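N-acetylmuramoyl-L-alanine amidase domain-containing protein SAOUHSC_02979 (Staphylococcus aureus, PDB 5T1Q) probably acts as a secreted cell-wall amidase, its C-terminal part, the piece in this structure, holding a glucosaminidase-family region and a CHAP domain. Local coordinates at residues A[77-81]-A[152-157]; A[178-182]-A[199-203]; A[205-210]-A[222-227]. All coordinates share one frame; numbering follows the deposited sequence.

Following the chain, interaction 1 closes first: residues 77-81, at the end of helix 58-78, meet helix 145-158 across a loop of 70 residues that holds helix 82-93 and the hairpin 119-128/131-140. Interaction 2 then pairs helix 178-185 with helix 195-205 across 16 residues. Interaction 3 follows at once, closing a loop of 11 residues. The three are in series; none nests in or crosses another. Tyr81 of interaction 1 packs on Tyr178 and Ala181 of interaction 2. Ile203 O of interaction 2 probably accepts a hydrogen bond from Leu208 N of interaction 3. Interactions 1 and 2 tie together helices of the glucosaminidase-family region; interaction 3 joins the end of helix 195-205 to residues 222-227.

Interaction 1: residues A[77-81]-A[152-157]; sequences DNDIY and YSDLIK
Ile80 lays its CD1 methyl on the backbone of helix 145-158 at Ser153. Ile80 CD1 is 3.8 Å from Ser153 CA, and it also meets the CB atoms of Ser153 and Ile156. With CG1 anti to its own carbonyl carbon (chi1 -66°) and the chain extended beyond it, Ile80 sends this methyl straight at the helix. Its other branch, Ile80 CG2, comes to the edge of the Tyr152 ring, 4.4 Å from Tyr152 CE2. One face of that ring is covered by Ile156 CG1 from the next turn of the same helix. The hydroxyl of Tyr152 bonds elsewhere, to Gln88 of helix 82-93. The contact lies within the glucosaminidase-family region and joins the turn between helices 58-78 and 82-93 to helix 145-158.

Lys157 covers the polar side. Its bends at chi2 and chi3 bring CD and CE against Asn78 O. Lys157 CD lies 3.1 Å from Asn78 O, and Lys157 NZ 3.2 Å from the same oxygen. Lys157 NZ then passes Asp79 CB at 3.7 Å, the two side chains crossing at about a right angle. Asp79 OD2 is 4.1 Å from Lys157 NZ, beyond a salt bridge, and is hydrogen-bonded to Ser173. Lys157 also makes a cation-pi contact with Trp171.

The ammonium group thus sits close to a backbone carbonyl and a carboxylate, which would be expected to stabilise its positive charge.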
loop_
_atom_site.group_PDB
_atom_site.type_symbol
_atom_site.label_atom_id
_atom_site.label_comp_id
_atom_site.label_asym_id
_atom_site.label_seq_id
_atom_site.Cartn_x
_atom_site.Cartn_y
_atom_site.Cartn_z
ATOM N N ASP A 77 -24.519 -12.953 -9.255
ATOM C CA ASP A 77 -24.623 -13.608 -10.562
ATOM C C ASP A 77 -23.513 -14.624 -10.846
ATOM O O ASP A 77 -23.789 -15.728 -11.305
ATOM C CB ASP A 77 -24.664 -12.562 -11.696
ATOM C CG ASP A 77 -25.945 -11.701 -11.681
ATOM O OD1 ASP A 77 -26.895 -11.994 -10.914
ATOM O OD2 ASP A 77 -26.007 -10.727 -12.464
ATOM N N ASN A 78 -22.269 -14.255 -10.555
ATOM C CA ASN A 78 -21.123 -15.108 -10.860
ATOM C C ASN A 78 -20.546 -15.921 -9.697
ATOM O O ASN A 78 -19.461 -16.455 -9.833
ATOM C CB ASN A 78 -20.037 -14.250 -11.502
ATOM C CG ASN A 78 -20.473 -13.671 -12.832
ATOM O OD1 ASN A 78 -20.770 -14.402 -13.768
ATOM N ND2 ASN A 78 -20.491 -12.351 -12.927
ATOM N N ASP A 79 -21.260 -16.034 -8.575
ATOM C CA ASP A 79 -20.788 -16.841 -7.429
ATOM C C ASP A 79 -19.467 -16.319 -6.807
ATOM O O ASP A 79 -18.571 -17.099 -6.470
ATOM C CB ASP A 79 -20.624 -18.310 -7.880
ATOM C CG ASP A 79 -20.487 -19.282 -6.724
ATOM O OD1 ASP A 79 -21.034 -19.007 -5.639
ATOM O OD2 ASP A 79 -19.860 -20.350 -6.920
ATOM N N ILE A 80 -19.361 -15.001 -6.654
ATOM C CA ILE A 80 -18.160 -14.351 -6.101
ATOM C C ILE A 80 -18.504 -13.522 -4.858
ATOM O O ILE A 80 -19.581 -12.918 -4.785
ATOM C CB ILE A 80 -17.508 -13.426 -7.171
ATOM C CG1 ILE A 80 -16.976 -14.265 -8.340
ATOM C CG2 ILE A 80 -16.379 -12.579 -6.575
ATOM C CD1 ILE A 80 -16.461 -13.453 -9.514
ATOM N N TYR A 81 -17.604 -13.526 -3.869
ATOM C CA TYR A 81 -17.769 -12.666 -2.691
ATOM C C TYR A 81 -17.500 -11.233 -3.118
ATOM O O TYR A 81 -16.373 -10.898 -3.495
ATOM C CB TYR A 81 -16.784 -13.010 -1.571
ATOM C CG TYR A 81 -17.152 -14.202 -0.731
ATOM C CD1 TYR A 81 -18.015 -14.065 0.367
ATOM C CD2 TYR A 81 -16.602 -15.447 -0.978
ATOM C CE1 TYR A 81 -18.348 -15.156 1.160
ATOM C CE2 TYR A 81 -16.929 -16.544 -0.191
ATOM C CZ TYR A 81 -17.800 -16.396 0.870
ATOM O OH TYR A 81 -18.114 -17.492 1.638
ATOM N N TYR A 152 -12.299 -8.789 -13.964
ATOM C CA TYR A 152 -11.914 -9.438 -12.706
ATOM C C TYR A 152 -12.753 -10.689 -12.502
ATOM O O TYR A 152 -12.225 -11.749 -12.183
ATOM C CB TYR A 152 -12.116 -8.503 -11.506
ATOM C CG TYR A 152 -12.006 -9.213 -10.163
ATOM C CD1 TYR A 152 -10.768 -9.423 -9.564
ATOM C CD2 TYR A 152 -13.143 -9.691 -9.509
ATOM C CE1 TYR A 152 -10.664 -10.077 -8.350
ATOM C CE2 TYR A 152 -13.051 -10.351 -8.299
ATOM C CZ TYR A 152 -11.810 -10.540 -7.723
ATOM O OH TYR A 152 -11.712 -11.180 -6.517
ATOM N N SER A 153 -14.068 -10.547 -12.673
ATOM C CA SER A 153 -14.993 -11.667 -12.505
ATOM C C SER A 153 -14.687 -12.778 -13.507
ATOM O O SER A 153 -14.768 -13.952 -13.164
ATOM C CB SER A 153 -16.443 -11.213 -12.651
ATOM O OG SER A 153 -16.686 -10.718 -13.953
ATOM N N ASP A 154 -14.312 -12.401 -14.727
ATOM C CA ASP A 154 -13.948 -13.378 -15.754
ATOM C C ASP A 154 -12.676 -14.133 -15.389
ATOM O O ASP A 154 -12.563 -15.322 -15.674
ATOM C CB ASP A 154 -13.791 -12.711 -17.129
ATOM C CG ASP A 154 -15.131 -12.304 -17.749
ATOM O OD1 ASP A 154 -16.192 -12.571 -17.141
ATOM O OD2 ASP A 154 -15.126 -11.729 -18.861
ATOM N N LEU A 155 -11.727 -13.446 -14.753
ATOM C CA LEU A 155 -10.477 -14.083 -14.338
ATOM C C LEU A 155 -10.732 -15.127 -13.256
ATOM O O LEU A 155 -10.233 -16.249 -13.344
ATOM C CB LEU A 155 -9.474 -13.047 -13.821
ATOM C CG LEU A 155 -8.098 -13.579 -13.400
ATOM C CD1 LEU A 155 -7.400 -14.273 -14.555
ATOM C CD2 LEU A 155 -7.246 -12.444 -12.865
ATOM N N ILE A 156 -11.514 -14.756 -12.244
ATOM C CA ILE A 156 -11.824 -15.667 -11.139
ATOM C C ILE A 156 -12.606 -16.904 -11.608
ATOM O O ILE A 156 -12.372 -18.012 -11.121
ATOM C CB ILE A 156 -12.650 -14.961 -10.034
ATOM C CG1 ILE A 156 -11.879 -13.768 -9.423
ATOM C CG2 ILE A 156 -13.063 -15.942 -8.941
ATOM C CD1 ILE A 156 -10.560 -14.127 -8.767
ATOM N N LYS A 157 -13.527 -16.706 -12.547
ATOM C CA LYS A 157 -14.375 -17.802 -13.041
ATOM C C LYS A 157 -13.719 -18.682 -14.083
ATOM O O LYS A 157 -13.887 -19.886 -14.030
ATOM C CB LYS A 157 -15.709 -17.255 -13.577
ATOM C CG LYS A 157 -16.529 -16.510 -12.529
ATOM C CD LYS A 157 -16.899 -17.359 -11.317
ATOM C CE LYS A 157 -17.923 -18.424 -11.677
ATOM N NZ LYS A 157 -18.243 -19.336 -10.546
#

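Interaction 2: residues A[178-182]-A[199-203]; sequences YKDAT and LNSII
Thr182 OG1 is gripped from two sides of the polar network: it donates a hydrogen bond to Asn200 OD1 at 2.7 Å and accepts one from a water. The hydroxyl approaches the amide oxygen tilted 19° from the carbonyl plane. The water joins the same two residues a second time. Besides its bond to Thr182 OG1, it donates to Lys179 O at 2.7 Å and accepts from Asn200 ND2 at 2.8 Å. Three bonds thus hold the water, and both ends of the amide are used, which fixes its rotation. Thr182 OG1 sits between its backbone N and carbonyl carbon (chi1 61°). This turns the hydroxyl to the amide and the methyl Thr182 CG2 to Leu199, 3.7 Å from Leu199 CB. The aliphatic part of Lys179 crosses the amide at about a right angle, with Lys179 CG 3.7 Å from Asn200 OD1.

Further along, Ile203 covers one face of the Tyr178 ring. Ile203 CG2 makes a CH-pi contact, 3.7 Å from the centroid of the Tyr178 ring and nearly over it. Ile203 CD1 lies 3.4 Å from Tyr178 CD1, a tight approach. Asn200 OD1 comes to the edge of the same ring, near its plane.

The two helix segments run nearly antiparallel, at 147°, with axes 10.4 Å apart. The pair belongs to the helical glucosaminidase-family region. Leu199, Ile202 and Ile203 also pack on helix 82-93. Ser201 and Ile202 also touch strand 52-54, and Ser201 OG bonds to Phe52 O.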
loop_
_atom_site.group_PDB
_atom_site.type_symbol
_atom_site.label_atom_id
_atom_site.label_comp_id
_atom_site.label_asym_id
_atom_site.label_seq_id
_atom_site.Cartn_x
_atom_site.Cartn_y
_atom_site.Cartn_z
ATOM N N TYR A 178 -15.544 -15.609 3.641
ATOM C CA TYR A 178 -14.613 -14.777 2.895
ATOM C C TYR A 178 -13.148 -15.040 3.281
ATOM O O TYR A 178 -12.267 -14.883 2.435
ATOM C CB TYR A 178 -14.956 -13.283 3.019
ATOM C CG TYR A 178 -14.642 -12.647 4.346
ATOM C CD1 TYR A 178 -13.374 -12.137 4.605
ATOM C CD2 TYR A 178 -15.619 -12.513 5.335
ATOM C CE1 TYR A 178 -13.073 -11.530 5.817
ATOM C CE2 TYR A 178 -15.328 -11.907 6.551
ATOM C CZ TYR A 178 -14.049 -11.420 6.784
ATOM O OH TYR A 178 -13.744 -10.817 7.974
ATOM N N LYS A 179 -12.889 -15.449 4.531
ATOM C CA LYS A 179 -11.497 -15.729 4.958
ATOM C C LYS A 179 -10.873 -16.958 4.292
ATOM O O LYS A 179 -9.649 -17.066 4.204
ATOM C CB LYS A 179 -11.345 -15.802 6.486
ATOM C CG LYS A 179 -11.300 -14.431 7.157
ATOM C CD LYS A 179 -10.648 -14.469 8.544
ATOM C CE LYS A 179 -11.582 -14.931 9.649
ATOM N NZ LYS A 179 -12.483 -13.829 10.100
ATOM N N ASP A 180 -11.703 -17.887 3.835
ATOM C CA ASP A 180 -11.195 -19.051 3.126
ATOM C C ASP A 180 -10.737 -18.584 1.746
ATOM O O ASP A 180 -9.683 -18.997 1.253
ATOM C CB ASP A 180 -12.279 -20.125 3.021
ATOM C CG ASP A 180 -12.682 -20.680 4.388
ATOM O OD1 ASP A 180 -11.807 -21.254 5.072
ATOM O OD2 ASP A 180 -13.872 -20.557 4.768
ATOM N N ALA A 181 -11.518 -17.676 1.162
ATOM C CA ALA A 181 -11.221 -17.120 -0.148
ATOM C C ALA A 181 -9.957 -16.254 -0.149
ATOM O O ALA A 181 -9.090 -16.427 -1.009
ATOM C CB ALA A 181 -12.410 -16.330 -0.665
ATOM N N THR A 182 -9.833 -15.340 0.812
ATOM C CA THR A 182 -8.641 -14.487 0.878
ATOM C C THR A 182 -7.355 -15.314 1.082
ATOM O O THR A 182 -6.318 -14.980 0.511
ATOM C CB THR A 182 -8.744 -13.396 1.963
ATOM O OG1 THR A 182 -8.892 -13.996 3.247
ATOM C CG2 THR A 182 -9.926 -12.456 1.699
ATOM N N LEU A 199 -6.308 -8.151 3.020
ATOM C CA LEU A 199 -7.684 -8.189 2.530
ATOM C C LEU A 199 -8.673 -8.316 3.690
ATOM O O LEU A 199 -9.676 -7.608 3.727
ATOM C CB LEU A 199 -7.900 -9.324 1.521
ATOM C CG LEU A 199 -7.198 -9.223 0.167
ATOM C CD1 LEU A 199 -7.570 -10.421 -0.690
ATOM C CD2 LEU A 199 -7.553 -7.938 -0.566
ATOM N N ASN A 200 -8.370 -9.197 4.638
ATOM C CA ASN A 200 -9.220 -9.404 5.803
ATOM C C ASN A 200 -9.387 -8.100 6.572
ATOM O O ASN A 200 -10.494 -7.754 6.961
ATOM C CB ASN A 200 -8.660 -10.525 6.703
ATOM C CG ASN A 200 -8.669 -11.887 6.011
ATOM O OD1 ASN A 200 -9.391 -12.100 5.033
ATOM N ND2 ASN A 200 -7.864 -12.812 6.512
ATOM N N SER A 201 -8.292 -7.359 6.739
ATOM C CA SER A 201 -8.338 -6.071 7.426
ATOM C C SER A 201 -9.275 -5.082 6.723
ATOM O O SER A 201 -10.024 -4.358 7.376
ATOM C CB SER A 201 -6.940 -5.463 7.511
ATOM O OG SER A 201 -6.988 -4.201 8.155
ATOM N N ILE A 202 -9.204 -5.038 5.398
ATOM C CA ILE A 202 -10.055 -4.142 4.617
ATOM C C ILE A 202 -11.532 -4.557 4.741
ATOM O O ILE A 202 -12.405 -3.725 4.974
ATOM C CB ILE A 202 -9.634 -4.134 3.127
ATOM C CG1 ILE A 202 -8.220 -3.561 2.978
ATOM C CG2 ILE A 202 -10.619 -3.309 2.305
ATOM C CD1 ILE A 202 -7.591 -3.752 1.610
ATOM N N ILE A 203 -11.793 -5.850 4.590
ATOM C CA ILE A 203 -13.154 -6.376 4.652
ATOM C C ILE A 203 -13.812 -6.077 5.988
ATOM O O ILE A 203 -14.965 -5.627 6.032
ATOM C CB ILE A 203 -13.172 -7.891 4.378
ATOM C CG1 ILE A 203 -12.742 -8.157 2.922
ATOM C CG2 ILE A 203 -14.564 -8.466 4.633
ATOM C CD1 ILE A 203 -12.468 -9.600 2.613
HETATM O O HOH W 1 -7.787 -15.358 5.251
#

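Interaction 3: residues A[205-210]-A[222-227]; sequences HYQLTQ and YERSIK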
loop_
_atom_site.group_PDB
_atom_site.type_symbol
_atom_site.label_atom_id
_atom_site.label_comp_id
_atom_site.label_asym_id
_atom_site.label_seq_id
_atom_site.Cartn_x
_atom_site.Cartn_y
_atom_site.Cartn_z
ATOM N N HIS A 205 -12.903 -3.783 8.511
ATOM C CA HIS A 205 -13.043 -2.379 8.834
ATOM C C HIS A 205 -14.081 -1.649 7.971
ATOM O O HIS A 205 -14.860 -0.854 8.490
ATOM C CB HIS A 205 -11.679 -1.681 8.753
ATOM C CG HIS A 205 -11.711 -0.260 9.204
ATOM N ND1 HIS A 205 -11.656 0.801 8.326
ATOM C CD2 HIS A 205 -11.848 0.276 10.438
ATOM C CE1 HIS A 205 -11.738 1.933 9.004
ATOM N NE2 HIS A 205 -11.855 1.643 10.288
ATOM N N TYR A 206 -14.101 -1.916 6.669
ATOM C CA TYR A 206 -15.070 -1.252 5.801
ATOM C C TYR A 206 -16.425 -1.976 5.702
ATOM O O TYR A 206 -17.283 -1.559 4.929
ATOM C CB TYR A 206 -14.454 -0.930 4.437
ATOM C CG TYR A 206 -13.386 0.143 4.549
ATOM C CD1 TYR A 206 -13.739 1.469 4.749
ATOM C CD2 TYR A 206 -12.024 -0.167 4.471
ATOM C CE1 TYR A 206 -12.778 2.461 4.867
ATOM C CE2 TYR A 206 -11.050 0.822 4.583
ATOM C CZ TYR A 206 -11.439 2.138 4.784
ATOM O OH TYR A 206 -10.507 3.145 4.901
ATOM N N GLN A 207 -16.609 -3.022 6.519
ATOM C CA GLN A 207 -17.861 -3.774 6.611
ATOM C C GLN A 207 -18.364 -4.211 5.236
ATOM O O GLN A 207 -19.549 -4.045 4.893
ATOM C CB GLN A 207 -18.924 -2.936 7.328
ATOM C CG GLN A 207 -18.568 -2.505 8.742
ATOM C CD GLN A 207 -18.564 -3.633 9.770
ATOM O OE1 GLN A 207 -19.274 -4.624 9.642
ATOM N NE2 GLN A 207 -17.783 -3.453 10.823
ATOM N N LEU A 208 -17.458 -4.799 4.459
ATOM C CA LEU A 208 -17.775 -5.184 3.100
ATOM C C LEU A 208 -18.670 -6.427 2.950
ATOM O O LEU A 208 -19.173 -6.677 1.844
ATOM C CB LEU A 208 -16.484 -5.340 2.296
ATOM C CG LEU A 208 -15.539 -4.129 2.291
ATOM C CD1 LEU A 208 -14.303 -4.427 1.444
ATOM C CD2 LEU A 208 -16.241 -2.875 1.786
ATOM N N THR A 209 -18.877 -7.206 4.016
ATOM C CA THR A 209 -19.774 -8.370 3.927
ATOM C C THR A 209 -21.225 -7.938 3.701
ATOM O O THR A 209 -22.037 -8.709 3.195
ATOM C CB THR A 209 -19.741 -9.254 5.187
ATOM O OG1 THR A 209 -20.051 -8.457 6.338
ATOM C CG2 THR A 209 -18.374 -9.895 5.358
ATOM N N GLN A 210 -21.546 -6.700 4.061
ATOM C CA GLN A 210 -22.901 -6.197 3.881
ATOM C C GLN A 210 -23.295 -6.161 2.388
ATOM O O GLN A 210 -24.448 -5.887 2.065
ATOM C CB GLN A 210 -23.069 -4.813 4.525
ATOM C CG GLN A 210 -22.525 -3.646 3.713
ATOM C CD GLN A 210 -22.631 -2.326 4.456
ATOM O OE1 GLN A 210 -23.522 -1.517 4.174
ATOM N NE2 GLN A 210 -21.755 -2.120 5.442
ATOM N N TYR A 222 -24.337 3.580 4.642
ATOM C CA TYR A 222 -23.091 2.819 4.632
ATOM C C TYR A 222 -22.051 3.375 5.604
ATOM O O TYR A 222 -21.507 2.636 6.418
ATOM C CB TYR A 222 -22.490 2.748 3.226
ATOM C CG TYR A 222 -21.099 2.170 3.234
ATOM C CD1 TYR A 222 -20.875 0.849 3.620
ATOM C CD2 TYR A 222 -20.000 2.944 2.874
ATOM C CE1 TYR A 222 -19.595 0.320 3.650
ATOM C CE2 TYR A 222 -18.725 2.419 2.891
ATOM C CZ TYR A 222 -18.528 1.108 3.278
ATOM O OH TYR A 222 -17.253 0.605 3.292
ATOM N N GLU A 223 -21.775 4.672 5.522
ATOM C CA GLU A 223 -20.773 5.271 6.407
ATOM C C GLU A 223 -21.115 5.111 7.888
ATOM O O GLU A 223 -20.227 5.061 8.729
ATOM C CB GLU A 223 -20.501 6.730 6.043
ATOM C CG GLU A 223 -19.859 6.881 4.668
ATOM C CD GLU A 223 -19.257 8.255 4.415
ATOM O OE1 GLU A 223 -18.959 8.983 5.390
ATOM O OE2 GLU A 223 -19.047 8.596 3.230
ATOM N N ARG A 224 -22.399 4.973 8.186
ATOM C CA ARG A 224 -22.866 4.779 9.559
ATOM C C ARG A 224 -22.401 3.432 10.144
ATOM O O ARG A 224 -22.247 3.305 11.359
ATOM C CB ARG A 224 -24.398 4.839 9.590
ATOM C CG ARG A 224 -25.005 5.274 10.911
ATOM C CD ARG A 224 -26.522 5.288 10.785
ATOM N NE ARG A 224 -27.148 6.412 11.488
ATOM C CZ ARG A 224 -27.183 7.668 11.024
ATOM N NH1 ARG A 224 -27.797 8.622 11.724
ATOM N NH2 ARG A 224 -26.591 7.991 9.868
ATOM N N SER A 225 -22.176 2.441 9.274
ATOM C CA SER A 225 -21.776 1.086 9.703
ATOM C C SER A 225 -20.287 0.914 10.004
ATOM O O SER A 225 -19.911 -0.018 10.713
ATOM C CB SER A 225 -22.175 0.065 8.636
ATOM O OG SER A 225 -21.489 0.317 7.423
ATOM N N ILE A 226 -19.452 1.793 9.445
ATOM C CA ILE A 226 -18.000 1.732 9.641
ATOM C C ILE A 226 -17.650 2.127 11.080
ATOM O O ILE A 226 -17.875 3.264 11.496
ATOM C CB ILE A 226 -17.255 2.648 8.640
ATOM C CG1 ILE A 226 -17.570 2.219 7.205
ATOM C CG2 ILE A 226 -15.746 2.604 8.879
ATOM C CD1 ILE A 226 -17.050 3.169 6.154
ATOM N N LYS A 227 -17.103 1.178 11.832
ATOM C CA LYS A 227 -16.742 1.415 13.228
ATOM C C LYS A 227 -15.272 1.796 13.301
ATOM O O LYS A 227 -14.430 1.204 12.621
ATOM C CB LYS A 227 -17.047 0.177 14.080
ATOM C CG LYS A 227 -18.504 -0.289 13.992
ATOM C CD LYS A 227 -18.762 -1.544 14.825
ATOM C CE LYS A 227 -20.140 -2.144 14.570
ATOM N NZ LYS A 227 -21.274 -1.258 14.965
HETATM O O HOH W 2 -15.419 -1.034 11.141
#
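Tyr222 has CG anti to its backbone N (chi1 170°), which turns the ring toward residues 206-210 and carries its hydroxyl to Tyr206 O. Gln210 has CG between its backbone N and carbonyl carbon (chi1 79°) and an extended chain beyond, which brings its amide to Ser225. Tyr222 OH donates to Tyr206 O at 2.7 Å, in the carbonyl plane and on a lone pair. Gln210 NE2 donates to Ser225 OG at 3.2 Å. That bond is nearly straight, with the acceptor in the amide plane. Gln210 NE2 also donates to Gln207 O at 3.0 Å. Between these ends, the Gln210 amide meets the edge of the Tyr222 ring, the two planes 65° apart.

Gln207, with positive phi, is the C-prime residue of a Schellman motif that ends helix 195-205. Its backbone N bonds to Lys204 O, while Leu208 N reaches Ile203 O. The turn leaves Tyr206 O and the side chain of Gln207 facing residues 222-227.

Ile226 completes the apolar part. Ile226 CG2 lies over a face of the His205 ring, 4.1 Å from His205 CE1, and Ile226 CD1 meets the edge of the Tyr206 ring. A water donates to His205 O at 2.7 Å and to Lys227 O, bridging the backbones. Tyr206, Tyr222 and Ile226 also touch helix 58-78, and His205 stacks with Tyr229.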